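Local coordinates for ethanolamine kinase Pv091845 (Plasmodium vivax, PDB 2QG7), which probably phosphorylates ethanolamine, the first step in making phosphatidylethanolamine from it, at residues F269-L272 and R273-V277; F81-E84 and K85-Y88. All coordinates share one frame; numbering follows the deposited sequence.

Interaction 1 (F269-L272 and R273-V277)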
loop_
_atom_site.group_PDB
_atom_site.type_symbol
_atom_site.label_atom_id
_atom_site.label_comp_id
_atom_site.label_asym_id
_atom_site.label_seq_id
_atom_site.Cartn_x
_atom_site.Cartn_y
_atom_site.Cartn_z
ATOM N N PHE D 269 9.407 6.563 -17.734
ATOM C CA PHE D 269 10.834 6.466 -17.435
ATOM C C PHE D 269 11.630 7.717 -17.815
ATOM O O PHE D 269 12.678 7.960 -17.221
ATOM C CB PHE D 269 11.449 5.211 -18.039
ATOM C CG PHE D 269 11.530 4.041 -17.073
ATOM C CD1 PHE D 269 10.361 3.470 -16.520
ATOM C CD2 PHE D 269 12.759 3.503 -16.724
ATOM C CE1 PHE D 269 10.427 2.395 -15.643
ATOM C CE2 PHE D 269 12.848 2.433 -15.838
ATOM C CZ PHE D 269 11.690 1.865 -15.293
ATOM N N ASP D 270 11.130 8.515 -18.759
ATOM C CA ASP D 270 11.754 9.782 -19.120
ATOM C C ASP D 270 11.642 10.777 -17.979
ATOM O O ASP D 270 12.582 11.539 -17.716
ATOM C CB ASP D 270 11.136 10.373 -20.392
ATOM C CG ASP D 270 11.361 9.487 -21.619
ATOM O OD1 ASP D 270 12.536 9.190 -21.952
ATOM O OD2 ASP D 270 10.369 9.067 -22.267
ATOM N N VAL D 271 10.476 10.788 -17.331
ATOM C CA VAL D 271 10.225 11.622 -16.151
ATOM C C VAL D 271 10.975 11.075 -14.919
ATOM O O VAL D 271 11.392 11.846 -14.025
ATOM C CB VAL D 271 8.694 11.755 -15.859
ATOM C CG1 VAL D 271 8.420 12.515 -14.579
ATOM C CG2 VAL D 271 7.988 12.438 -17.041
ATOM N N LEU D 272 11.135 9.757 -14.873
ATOM C CA LEU D 272 11.898 9.142 -13.832
ATOM C C LEU D 272 13.383 9.526 -13.992
ATOM O O LEU D 272 14.028 9.903 -13.001
ATOM C CB LEU D 272 11.684 7.614 -13.830
ATOM C CG LEU D 272 12.412 6.763 -12.776
ATOM C CD1 LEU D 272 12.043 7.139 -11.323
ATOM C CD2 LEU D 272 12.167 5.297 -13.032
ATOM N N ARG D 273 13.899 9.422 -15.231
ATOM C CA ARG D 273 15.256 9.859 -15.579
ATOM C C ARG D 273 15.506 11.287 -15.171
ATOM O O ARG D 273 16.538 11.579 -14.611
ATOM C CB ARG D 273 15.519 9.728 -17.072
ATOM C CG ARG D 273 16.996 9.816 -17.482
ATOM C CD ARG D 273 17.196 9.653 -19.003
ATOM N NE ARG D 273 16.810 8.340 -19.544
ATOM C CZ ARG D 273 15.665 8.112 -20.206
ATOM N NH1 ARG D 273 15.372 6.899 -20.676
ATOM N NH2 ARG D 273 14.799 9.105 -20.405
ATOM N N ASP D 274 14.551 12.165 -15.421
ATOM C CA ASP D 274 14.637 13.564 -15.022
ATOM C C ASP D 274 14.625 13.766 -13.519
ATOM O O ASP D 274 15.261 14.684 -13.000
ATOM C CB ASP D 274 13.449 14.340 -15.602
ATOM C CG ASP D 274 13.565 14.587 -17.103
ATOM O OD1 ASP D 274 14.589 14.185 -17.709
ATOM O OD2 ASP D 274 12.627 15.192 -17.688
ATOM N N SER D 275 13.840 12.945 -12.827
ATOM C CA SER D 275 13.666 13.023 -11.389
ATOM C C SER D 275 14.906 12.569 -10.635
ATOM O O SER D 275 15.232 13.124 -9.601
ATOM C CB SER D 275 12.495 12.145 -10.973
ATOM O OG SER D 275 11.274 12.823 -11.251
ATOM N N ILE D 276 15.575 11.546 -11.147
ATOM C CA ILE D 276 16.832 11.071 -10.560
ATOM C C ILE D 276 17.972 12.096 -10.737
ATOM O O ILE D 276 18.744 12.352 -9.794
ATOM C CB ILE D 276 17.247 9.701 -11.112
ATOM C CG1 ILE D 276 16.193 8.647 -10.768
ATOM C CG2 ILE D 276 18.638 9.318 -10.572
ATOM C CD1 ILE D 276 16.391 7.355 -11.485
ATOM N N VAL D 277 18.053 12.674 -11.936
ATOM C CA VAL D 277 18.926 13.801 -12.223
ATOM C C VAL D 277 18.634 14.974 -11.271
ATOM O O VAL D 277 19.556 15.558 -10.703
ATOM C CB VAL D 277 18.812 14.243 -13.719
ATOM C CG1 VAL D 277 19.479 15.576 -13.938
ATOM C CG2 VAL D 277 19.428 13.227 -14.630
#
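Asp-270 and Arg-273 form a salt bridge on the more exposed side of the first turns of helix 269-284, with Asp-270 OD1 2.7 Å from Arg-273 NH2. The two side chains run side by side in the same direction. The arginine chain leaves extended and then bends at chi3 (-64°), which folds the guanidinium back toward the aspartate one turn earlier. NH2 meets OD1 on its anti side, with OD1 close to the guanidinium plane; the carboxylate and guanidinium planes are 46° apart, and the bridge is a single bond, not a paired, coplanar one.

The backbone is joined by i to i+4 bonds. Arg-273 N donates to Phe-269 O (2.8 Å), Asp-274 N to Asp-270 O, and Ile-276 N to Leu-272 O (2.9 Å).

Val-271 O is gripped twice by Ser-275, whose N and OG each lie 2.9 Å from this oxygen and reach it from opposite faces of the carbonyl plane. With OG beside its own backbone N (chi1 -79°), the hydroxyl folds back onto the helix.

The apolar contact is on the buried side, where Leu-272 CG is 4.2 Å from Ile-276 CD1. Phe-269, Arg-273 and Ile-276 touch helix 236-251, while Leu-272 and Ile-276 touch helix 413-430. Val-271 and Leu-272 also pack on Lys-265 and Leu-266 of the second subunit.

The arrangement is that of an amphipathic alpha-helix, with an i to i+3 Asp-Arg salt bridge on its more exposed side and an i to i+4 Leu-Ile pair inside, packed among the helices of this kinase and bordering its dimer contact.

Interaction 2 (F81-E84 and K85-Y88); sequences FENE and KTLY
Helix 84-98 starts right after Asn-83, and its first turn is joined by Tyr-88 N donating to Glu-84 O (3.2 Å) and by a weak bond from Leu-87 N to Asn-83 O. Asn-83 is the N-cap: its OD1 accepts from Thr-86 N at 2.8 Å, nearly in line with the C=O (168°). Thr-86 OG1 donates to the same OD1, also at 2.8 Å but from above the carbonyl plane, so one oxygen accepts from both the backbone N-H and the hydroxyl of Thr-86. Asn-83 CG stands between its backbone N and carbonyl carbon (chi1 49°), which swings the amide over the helix start.

Phe-81 folds back over the turn. Leu-87 CA lies over one ring face in a CH-pi contact, 4.1 Å from the Phe-81 centroid, and Leu-87 CD1 reaches Phe-81 CE1 at 3.6 Å. Leu-140 of strand 136-141 touches both side chains. Glu-84 runs beside Tyr-88, its carboxylate 76° from the ring plane, and OE1 weakly accepts from Tyr-88 OH at 2.7 Å; that hydroxyl also bonds Ile-115 N of strand 112-116.

This is an asparagine N-cap, with an aromatic residue two positions before it packed on the first turn, at the start of a helix against the five-stranded antiparallel sheet.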
loop_
_atom_site.group_PDB
_atom_site.type_symbol
_atom_site.label_atom_id
_atom_site.label_comp_id
_atom_site.label_asym_id
_atom_site.label_seq_id
_atom_site.Cartn_x
_atom_site.Cartn_y
_atom_site.Cartn_z
ATOM N N PHE D 81 14.845 -25.020 -1.132
ATOM C CA PHE D 81 14.753 -26.334 -0.481
ATOM C C PHE D 81 13.311 -26.850 -0.422
ATOM O O PHE D 81 12.371 -26.063 -0.353
ATOM C CB PHE D 81 15.391 -26.288 0.921
ATOM C CG PHE D 81 16.878 -26.044 0.889
ATOM C CD1 PHE D 81 17.398 -24.778 1.169
ATOM C CD2 PHE D 81 17.756 -27.065 0.567
ATOM C CE1 PHE D 81 18.770 -24.537 1.132
ATOM C CE2 PHE D 81 19.124 -26.840 0.518
ATOM C CZ PHE D 81 19.634 -25.571 0.799
ATOM N N GLU D 82 13.153 -28.169 -0.486
ATOM C CA GLU D 82 11.831 -28.799 -0.455
ATOM C C GLU D 82 11.116 -28.579 0.901
ATOM O O GLU D 82 9.913 -28.266 0.947
ATOM C CB GLU D 82 11.969 -30.295 -0.815
ATOM C CG GLU D 82 10.998 -31.236 -0.097
ATOM C CD GLU D 82 11.336 -32.699 -0.342
ATOM O OE1 GLU D 82 11.936 -33.360 0.546
ATOM O OE2 GLU D 82 10.994 -33.179 -1.442
ATOM N N ASN D 83 11.872 -28.731 1.988
ATOM C CA ASN D 83 11.374 -28.532 3.344
ATOM C C ASN D 83 12.503 -28.120 4.280
ATOM O O ASN D 83 13.645 -27.950 3.846
ATOM C CB ASN D 83 10.655 -29.784 3.874
ATOM C CG ASN D 83 11.459 -31.070 3.677
ATOM O OD1 ASN D 83 12.632 -31.164 4.071
ATOM N ND2 ASN D 83 10.816 -32.078 3.073
ATOM N N GLU D 84 12.162 -27.962 5.563
ATOM C CA GLU D 84 13.110 -27.616 6.621
ATOM C C GLU D 84 14.149 -28.707 6.879
ATOM O O GLU D 84 15.264 -28.409 7.285
ATOM C CB GLU D 84 12.342 -27.323 7.908
ATOM C CG GLU D 84 13.046 -26.379 8.872
ATOM C CD GLU D 84 12.077 -25.736 9.900
ATOM O OE1 GLU D 84 12.345 -25.840 11.135
ATOM O OE2 GLU D 84 11.062 -25.124 9.465
ATOM N N LYS D 85 13.778 -29.962 6.647
ATOM C CA LYS D 85 14.647 -31.106 6.908
ATOM C C LYS D 85 15.743 -31.254 5.835
ATOM O O LYS D 85 16.897 -31.653 6.130
ATOM C CB LYS D 85 13.809 -32.389 6.981
ATOM C CG LYS D 85 14.634 -33.642 7.270
ATOM C CD LYS D 85 13.788 -34.885 7.180
ATOM C CE LYS D 85 14.719 -36.129 7.247
ATOM N NZ LYS D 85 13.849 -37.402 7.442
ATOM N N THR D 86 15.361 -30.956 4.591
ATOM C CA THR D 86 16.294 -30.912 3.469
ATOM C C THR D 86 17.335 -29.778 3.655
ATOM O O THR D 86 18.517 -29.967 3.367
ATOM C CB THR D 86 15.550 -30.803 2.100
ATOM O OG1 THR D 86 14.507 -31.782 2.040
ATOM C CG2 THR D 86 16.515 -31.059 0.936
ATOM N N LEU D 87 16.877 -28.630 4.158
ATOM C CA LEU D 87 17.736 -27.486 4.502
ATOM C C LEU D 87 18.838 -27.867 5.487
ATOM O O LEU D 87 20.029 -27.670 5.205
ATOM C CB LEU D 87 16.881 -26.355 5.082
ATOM C CG LEU D 87 17.610 -25.185 5.736
ATOM C CD1 LEU D 87 18.387 -24.369 4.677
ATOM C CD2 LEU D 87 16.613 -24.322 6.458
ATOM N N TYR D 88 18.406 -28.445 6.618
ATOM C CA TYR D 88 19.277 -28.903 7.687
ATOM C C TYR D 88 20.276 -29.954 7.245
ATOM O O TYR D 88 21.389 -30.002 7.775
ATOM C CB TYR D 88 18.460 -29.421 8.882
ATOM C CG TYR D 88 17.545 -28.410 9.532
ATOM C CD1 TYR D 88 16.439 -28.815 10.266
ATOM C CD2 TYR D 88 17.785 -27.036 9.430
ATOM C CE1 TYR D 88 15.584 -27.870 10.886
ATOM C CE2 TYR D 88 16.935 -26.085 10.038
ATOM C CZ TYR D 88 15.846 -26.515 10.757
ATOM O OH TYR D 88 15.020 -25.581 11.337
#

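In the fold
From the N terminus, interaction 2 comes first, where the loop after helix 65-75 turns into helix 84-98 beside strands 112-116 and 136-141 of the five-stranded sheet. Some 180 residues later, interaction 1 lies at the start of helix 269-284, among helices 236-251 and 413-430. Each contact is local, between adjoining segments: interaction 1 within one helix, interaction 2 across the junction of a loop and a helix. The two follow in series and neither nest nor cross. The centres of interactions 1 and 2 are about 44 Å apart, and the nearest atoms of interactions 1 and 2 about 31 Å. Interaction 2 ties a helix to the sheet, whereas interaction 1 belongs to the helical part and reaches the second subunit.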